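Walker-Type ATPase (Pyrococcus abyssi, PDB 2QEN) binds ADP with magnesium through a P-loop and is probably an archaeal ATPase, although its biological role is unknown. Local coordinates at residues M1-L5 against F211-F216; V200-D204 against D236-L242. The protein carries 1 engineered substitution. All blocks are in the same frame, centred on the assembly; numbering follows the deposited sequence.

In the fold
Both contacts are largely buried and lie on the same side of the chain's centre, about 13 Å apart between centres, each touching the ADP. They share helix 205-217: contact 1 lays the N-terminal segment on this helix, and contact 2 joins the loop leading into it to the start of helix 239-252. The two meet directly, F211 CD2 lying 3.2 Å from F203 CE2. Contact 1 is nearly all hydrocarbon and aromatic packing, bridged by one water; contact 2 adds a direct backbone hydrogen bond at the turn before a helix. L2 and F211 meet the C2 edge of the adenine, while P239 meets C8 and G240 the ribose of the same ADP.

Contact 1: residues M1-L5 against F211-F216; sequences MLFDL and FLKRGF. With ADP (adenosine-5'-diphosphate), chain C.
F3 and L2 both carry CG anti to their own carbonyl carbon (chi1 -63° in F3), which sends the two neighbouring side chains onto helix 205-217. F3 is the centre of an inverse gamma turn, closed by a weak D4 N to L2 O bond, and the segment packs on this helix of the P-loop ATPase domain at G215. There the F3 ring rests on bare backbone: G215 CA sits over one face, 3.5 Å from the ring centroid and displaced toward the rim. With no side chain at G215, the ring comes down to within 3.4 Å of G215 CA at F3 CE2. The CE2 edge of F3 points into the face of F216 as a T-shaped pair, with planes at 75° and F3 CE2 almost over the middle of the F216 ring. L212 reaches back with CD2 to F3 CZ, the two side chains crossing at about a right angle.

L2 divides its branches between protein and nucleotide. CD1 stands over the centre of the F211 ring, a CH-pi contact 4.0 Å from the centroid, while CD2 touches C2 of the ADP adenine. F211 itself extends with CG anti to the backbone N, and its edge meets the same adenine carbon, CE2 to C2 of ADP being 3.5 Å. L2 and F211 thus form part of the adenine pocket, and F15 packs edge-to-face with F211. On the polar side, one water joins the segments, accepting from F3 N at 2.9 Å and donating to G215 O at 3.0 Å.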
loop_
_atom_site.group_PDB
_atom_site.type_symbol
_atom_site.label_atom_id
_atom_site.label_comp_id
_atom_site.label_asym_id
_atom_site.label_seq_id
_atom_site.Cartn_x
_atom_site.Cartn_y
_atom_site.Cartn_z
ATOM N N MET A 1 -7.018 -14.401 15.539
ATOM C CA MET A 1 -5.720 -15.147 15.345
ATOM C C MET A 1 -4.902 -14.625 14.156
ATOM O O MET A 1 -5.469 -14.116 13.189
ATOM C CB MET A 1 -5.969 -16.646 15.215
ATOM C CG MET A 1 -6.980 -17.045 14.145
ATOM S SD MET A 1 -7.414 -18.806 14.199
ATOM C CE MET A 1 -5.903 -19.569 13.575
ATOM N N LEU A 2 -3.576 -14.736 14.249
ATOM C CA LEU A 2 -2.668 -14.339 13.162
ATOM C C LEU A 2 -2.938 -15.100 11.871
ATOM O O LEU A 2 -3.036 -14.499 10.797
ATOM C CB LEU A 2 -1.196 -14.555 13.537
ATOM C CG LEU A 2 -0.399 -13.534 14.350
ATOM C CD1 LEU A 2 1.087 -13.920 14.287
ATOM C CD2 LEU A 2 -0.617 -12.094 13.868
ATOM N N PHE A 3 -3.043 -16.421 11.984
ATOM C CA PHE A 3 -3.245 -17.266 10.817
ATOM C C PHE A 3 -4.723 -17.277 10.418
ATOM O O PHE A 3 -5.460 -18.224 10.657
ATOM C CB PHE A 3 -2.637 -18.654 11.028
ATOM C CG PHE A 3 -1.129 -18.639 11.224
ATOM C CD1 PHE A 3 -0.363 -17.505 10.875
ATOM C CD2 PHE A 3 -0.471 -19.760 11.711
ATOM C CE1 PHE A 3 1.025 -17.500 11.034
ATOM C CE2 PHE A 3 0.916 -19.767 11.866
ATOM C CZ PHE A 3 1.664 -18.632 11.533
ATOM N N ASP A 4 -5.120 -16.170 9.805
ATOM C CA ASP A 4 -6.502 -15.898 9.430
ATOM C C ASP A 4 -6.444 -14.944 8.248
ATOM O O ASP A 4 -5.707 -13.976 8.284
ATOM C CB ASP A 4 -7.251 -15.253 10.605
ATOM C CG ASP A 4 -8.749 -15.265 10.419
ATOM O OD1 ASP A 4 -9.247 -14.631 9.463
ATOM O OD2 ASP A 4 -9.436 -15.916 11.237
ATOM N N LEU A 5 -7.218 -15.229 7.201
ATOM C CA LEU A 5 -7.151 -14.464 5.942
ATOM C C LEU A 5 -8.013 -13.204 5.889
ATOM O O LEU A 5 -7.797 -12.362 5.017
ATOM C CB LEU A 5 -7.497 -15.359 4.746
ATOM C CG LEU A 5 -6.611 -16.584 4.514
ATOM C CD1 LEU A 5 -7.385 -17.653 3.753
ATOM C CD2 LEU A 5 -5.318 -16.206 3.785
ATOM N N PHE A 211 6.873 -14.241 14.411
ATOM C CA PHE A 211 5.554 -14.116 13.793
ATOM C C PHE A 211 4.932 -15.497 13.594
ATOM O O PHE A 211 3.838 -15.761 14.090
ATOM C CB PHE A 211 5.689 -13.364 12.454
ATOM C CG PHE A 211 4.385 -13.058 11.773
ATOM C CD1 PHE A 211 3.744 -14.022 10.973
ATOM C CD2 PHE A 211 3.812 -11.790 11.884
ATOM C CE1 PHE A 211 2.532 -13.739 10.333
ATOM C CE2 PHE A 211 2.618 -11.499 11.246
ATOM C CZ PHE A 211 1.974 -12.487 10.461
ATOM N N LEU A 212 5.645 -16.373 12.888
ATOM C CA LEU A 212 5.204 -17.745 12.652
ATOM C C LEU A 212 5.007 -18.542 13.939
ATOM O O LEU A 212 4.007 -19.247 14.098
ATOM C CB LEU A 212 6.194 -18.480 11.734
ATOM C CG LEU A 212 6.167 -18.063 10.257
ATOM C CD1 LEU A 212 7.131 -18.931 9.440
ATOM C CD2 LEU A 212 4.719 -18.116 9.670
ATOM N N LYS A 213 5.964 -18.419 14.852
ATOM C CA LYS A 213 5.884 -19.048 16.167
ATOM C C LYS A 213 4.608 -18.685 16.918
ATOM O O LYS A 213 3.930 -19.572 17.426
ATOM C CB LYS A 213 7.121 -18.703 16.998
ATOM C CG LYS A 213 8.325 -19.569 16.656
ATOM C CD LYS A 213 9.578 -19.209 17.470
ATOM C CE LYS A 213 9.377 -19.398 18.966
ATOM N NZ LYS A 213 8.805 -20.747 19.272
ATOM N N ARG A 214 4.286 -17.391 16.980
ATOM C CA ARG A 214 3.049 -16.921 17.618
ATOM C C ARG A 214 1.808 -17.524 16.942
ATOM O O ARG A 214 0.914 -18.034 17.627
ATOM C CB ARG A 214 2.976 -15.382 17.633
ATOM C CG ARG A 214 1.836 -14.826 18.463
ATOM C CD ARG A 214 1.838 -13.295 18.519
ATOM N NE ARG A 214 2.519 -12.753 19.703
ATOM C CZ ARG A 214 2.629 -11.451 19.977
ATOM N NH1 ARG A 214 2.105 -10.550 19.151
ATOM N NH2 ARG A 214 3.259 -11.041 21.077
ATOM N N GLY A 215 1.772 -17.484 15.607
ATOM C CA GLY A 215 0.671 -18.056 14.828
ATOM C C GLY A 215 0.330 -19.506 15.155
ATOM O O GLY A 215 -0.841 -19.862 15.246
ATOM N N PHE A 216 1.352 -20.340 15.325
ATOM C CA PHE A 216 1.172 -21.751 15.665
ATOM C C PHE A 216 0.855 -21.948 17.152
ATOM O O PHE A 216 0.071 -22.827 17.515
ATOM C CB PHE A 216 2.396 -22.567 15.243
ATOM C CG PHE A 216 2.582 -22.650 13.748
ATOM C CD1 PHE A 216 1.637 -23.295 12.947
ATOM C CD2 PHE A 216 3.705 -22.086 13.134
ATOM C CE1 PHE A 216 1.798 -23.367 11.553
ATOM C CE2 PHE A 216 3.869 -22.156 11.741
ATOM C CZ PHE A 216 2.916 -22.804 10.957
HETATM P PB ADP C . -0.214 -3.574 1.998
HETATM O O1B ADP C . 1.118 -3.076 2.505
HETATM O O2B ADP C . -1.340 -2.617 2.319
HETATM O O3B ADP C . -0.239 -4.034 0.564
HETATM P PA ADP C . -1.694 -5.355 3.836
HETATM O O1A ADP C . -1.825 -4.450 5.033
HETATM O O2A ADP C . -2.898 -5.696 3.015
HETATM O O3A ADP C . -0.459 -4.906 2.866
HETATM O "O5'" ADP C . -1.040 -6.713 4.423
HETATM C "C5'" ADP C . -1.032 -7.952 3.707
HETATM C "C4'" ADP C . -1.590 -9.040 4.634
HETATM O "O4'" ADP C . -0.582 -9.470 5.568
HETATM C "C3'" ADP C . -2.757 -8.607 5.520
HETATM O "O3'" ADP C . -4.023 -8.870 4.929
HETATM C "C2'" ADP C . -2.621 -9.482 6.726
HETATM O "O2'" ADP C . -2.983 -10.789 6.289
HETATM C "C1'" ADP C . -1.136 -9.615 6.880
HETATM N N9 ADP C . -0.438 -8.665 7.775
HETATM C C8 ADP C . 0.190 -7.544 7.375
HETATM N N7 ADP C . 0.808 -6.930 8.412
HETATM C C5 ADP C . 0.573 -7.670 9.511
HETATM C C6 ADP C . 0.927 -7.596 10.943
HETATM N N6 ADP C . 1.680 -6.580 11.422
HETATM N N1 ADP C . 0.477 -8.583 11.758
HETATM C C2 ADP C . -0.279 -9.587 11.301
HETATM N N3 ADP C . -0.622 -9.735 10.007
HETATM C C4 ADP C . -0.241 -8.821 9.082
HETATM O O HOH W 1 -3.097 -18.170 14.304
#

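Contact 2: residues V200-D204 against D236-L242. With ADP (adenosine-5'-diphosphate), chain C.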
loop_
_atom_site.group_PDB
_atom_site.type_symbol
_atom_site.label_atom_id
_atom_site.label_comp_id
_atom_site.label_asym_id
_atom_site.label_seq_id
_atom_site.Cartn_x
_atom_site.Cartn_y
_atom_site.Cartn_z
ATOM N N VAL A 200 7.405 1.429 5.943
ATOM C CA VAL A 200 7.073 0.088 6.431
ATOM C C VAL A 200 7.851 -0.949 5.619
ATOM O O VAL A 200 7.600 -1.146 4.427
ATOM C CB VAL A 200 5.535 -0.216 6.393
ATOM C CG1 VAL A 200 5.243 -1.566 7.022
ATOM C CG2 VAL A 200 4.728 0.878 7.093
ATOM N N LYS A 201 8.785 -1.612 6.298
ATOM C CA LYS A 201 9.697 -2.572 5.700
ATOM C C LYS A 201 9.310 -3.991 6.104
ATOM O O LYS A 201 8.616 -4.167 7.111
ATOM C CB LYS A 201 11.117 -2.292 6.199
ATOM C CG LYS A 201 11.591 -0.846 6.056
ATOM C CD LYS A 201 11.772 -0.455 4.587
ATOM C CE LYS A 201 12.751 0.708 4.435
ATOM N NZ LYS A 201 12.722 1.252 3.044
ATOM N N PRO A 202 9.757 -5.007 5.323
ATOM C CA PRO A 202 9.641 -6.414 5.726
ATOM C C PRO A 202 10.230 -6.663 7.106
ATOM O O PRO A 202 11.223 -6.036 7.464
ATOM C CB PRO A 202 10.501 -7.152 4.686
ATOM C CG PRO A 202 10.460 -6.305 3.478
ATOM C CD PRO A 202 10.387 -4.875 3.991
ATOM N N PHE A 203 9.618 -7.566 7.868
ATOM C CA PHE A 203 10.169 -8.030 9.134
ATOM C C PHE A 203 11.590 -8.538 8.928
ATOM O O PHE A 203 11.896 -9.130 7.884
ATOM C CB PHE A 203 9.346 -9.203 9.694
ATOM C CG PHE A 203 7.923 -8.856 10.080
ATOM C CD1 PHE A 203 7.586 -7.588 10.578
ATOM C CD2 PHE A 203 6.919 -9.832 9.991
ATOM C CE1 PHE A 203 6.269 -7.290 10.952
ATOM C CE2 PHE A 203 5.600 -9.539 10.373
ATOM C CZ PHE A 203 5.274 -8.268 10.841
ATOM N N ASP A 204 12.452 -8.338 9.926
ATOM C CA ASP A 204 13.750 -8.997 9.914
ATOM C C ASP A 204 13.608 -10.514 10.157
ATOM O O ASP A 204 12.502 -11.013 10.401
ATOM C CB ASP A 204 14.773 -8.301 10.844
ATOM C CG ASP A 204 14.456 -8.434 12.345
ATOM O OD1 ASP A 204 13.687 -9.315 12.769
ATOM O OD2 ASP A 204 15.040 -7.647 13.129
ATOM N N ASP A 236 10.815 -14.653 3.502
ATOM C CA ASP A 236 11.579 -13.383 3.744
ATOM C C ASP A 236 10.868 -12.128 4.350
ATOM O O ASP A 236 11.030 -10.977 3.863
ATOM C CB ASP A 236 12.375 -12.984 2.477
ATOM C CG ASP A 236 13.720 -13.790 2.274
ATOM O OD1 ASP A 236 14.072 -14.743 3.029
ATOM O OD2 ASP A 236 14.456 -13.434 1.320
ATOM N N GLY A 237 10.100 -12.317 5.418
ATOM C CA GLY A 237 9.597 -11.135 6.168
ATOM C C GLY A 237 8.379 -10.395 5.619
ATOM O O GLY A 237 7.987 -9.347 6.157
ATOM N N ILE A 238 7.770 -10.925 4.559
ATOM C CA ILE A 238 6.554 -10.328 4.009
ATOM C C ILE A 238 5.343 -10.913 4.747
ATOM O O ILE A 238 5.047 -12.092 4.595
ATOM C CB ILE A 238 6.411 -10.561 2.470
ATOM C CG1 ILE A 238 7.733 -10.266 1.732
ATOM C CG2 ILE A 238 5.193 -9.781 1.897
ATOM C CD1 ILE A 238 7.979 -8.820 1.387
ATOM N N PRO A 239 4.668 -10.101 5.578
ATOM C CA PRO A 239 3.577 -10.631 6.391
ATOM C C PRO A 239 2.453 -11.262 5.567
ATOM O O PRO A 239 1.848 -12.214 6.029
ATOM C CB PRO A 239 3.066 -9.397 7.144
ATOM C CG PRO A 239 4.227 -8.451 7.157
ATOM C CD PRO A 239 4.897 -8.664 5.839
ATOM N N GLY A 240 2.192 -10.739 4.366
ATOM C CA GLY A 240 1.151 -11.285 3.489
ATOM C C GLY A 240 1.383 -12.759 3.187
ATOM O O GLY A 240 0.459 -13.571 3.277
ATOM N N TRP A 241 2.631 -13.108 2.870
ATOM C CA TRP A 241 2.983 -14.493 2.560
ATOM C C TRP A 241 3.129 -15.375 3.808
ATOM O O TRP A 241 2.767 -16.550 3.787
ATOM C CB TRP A 241 4.228 -14.548 1.673
ATOM C CG TRP A 241 4.123 -13.683 0.402
ATOM C CD1 TRP A 241 5.035 -12.765 -0.037
ATOM C CD2 TRP A 241 3.056 -13.678 -0.570
ATOM N NE1 TRP A 241 4.603 -12.187 -1.214
ATOM C CE2 TRP A 241 3.392 -12.729 -1.558
ATOM C CE3 TRP A 241 1.852 -14.379 -0.692
ATOM C CZ2 TRP A 241 2.581 -12.479 -2.663
ATOM C CZ3 TRP A 241 1.018 -14.103 -1.784
ATOM C CH2 TRP A 241 1.400 -13.168 -2.760
ATOM N N LEU A 242 3.627 -14.794 4.896
ATOM C CA LEU A 242 3.735 -15.499 6.181
ATOM C C LEU A 242 2.372 -15.950 6.737
ATOM O O LEU A 242 2.268 -17.029 7.323
ATOM C CB LEU A 242 4.489 -14.645 7.216
ATOM C CG LEU A 242 5.986 -14.329 6.992
ATOM C CD1 LEU A 242 6.503 -13.330 8.032
ATOM C CD2 LEU A 242 6.856 -15.567 6.965
HETATM P PB ADP C . -0.214 -3.574 1.998
HETATM O O1B ADP C . 1.118 -3.076 2.505
HETATM O O2B ADP C . -1.340 -2.617 2.319
HETATM O O3B ADP C . -0.239 -4.034 0.564
HETATM P PA ADP C . -1.694 -5.355 3.836
HETATM O O1A ADP C . -1.825 -4.450 5.033
HETATM O O2A ADP C . -2.898 -5.696 3.015
HETATM O O3A ADP C . -0.459 -4.906 2.866
HETATM O "O5'" ADP C . -1.040 -6.713 4.423
HETATM C "C5'" ADP C . -1.032 -7.952 3.707
HETATM C "C4'" ADP C . -1.590 -9.040 4.634
HETATM O "O4'" ADP C . -0.582 -9.470 5.568
HETATM C "C3'" ADP C . -2.757 -8.607 5.520
HETATM O "O3'" ADP C . -4.023 -8.870 4.929
HETATM C "C2'" ADP C . -2.621 -9.482 6.726
HETATM O "O2'" ADP C . -2.983 -10.789 6.289
HETATM C "C1'" ADP C . -1.136 -9.615 6.880
HETATM N N9 ADP C . -0.438 -8.665 7.775
HETATM C C8 ADP C . 0.190 -7.544 7.375
HETATM N N7 ADP C . 0.808 -6.930 8.412
HETATM C C5 ADP C . 0.573 -7.670 9.511
HETATM C C6 ADP C . 0.927 -7.596 10.943
HETATM N N6 ADP C . 1.680 -6.580 11.422
HETATM N N1 ADP C . 0.477 -8.583 11.758
HETATM C C2 ADP C . -0.279 -9.587 11.301
HETATM N N3 ADP C . -0.622 -9.735 10.007
HETATM C C4 ADP C . -0.241 -8.821 9.082
#
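G237 O accepts the only hydrogen bond between the two segments, from F203 N at 3.0 Å, with an N-H...O angle of 140°; the donor arrives 17° out of the plane of the carbonyl. The same oxygen is crowded by carbon, P202 CA lying 3.4 Å from G237 O. This pair of residues, F203 and G237, also makes a CA-H...O contact, G237 CA to F203 O at 3.5 Å. G237, with positive phi, has no side chain and so lets F203 O come close to its CA.

P202 and I238 run alongside each other in the same direction and meet through P202 CG and I238 CD1. The turn leads to the N-terminus of helix 239-252, with I238 at its N-cap; in the P-loop ATPase domain it meets the loop leaving strand 196-199, the outermost strand next to 33-37. F203, with CG anti to its carbonyl carbon (chi1 -65°), turns its ring toward this helix start. P239 CG covers one face in a CH-pi contact, 4.1 Å from the F203 centroid, and L242 CD1 touches the ring's edge at CD2. N6 of ADP also lies at the edge. P239 touches both the F203 ring and the adenine, its CB packing against C8 of ADP at 3.4 Å, and G240 CA approaches O4' of the ADP ribose at 3.3 Å.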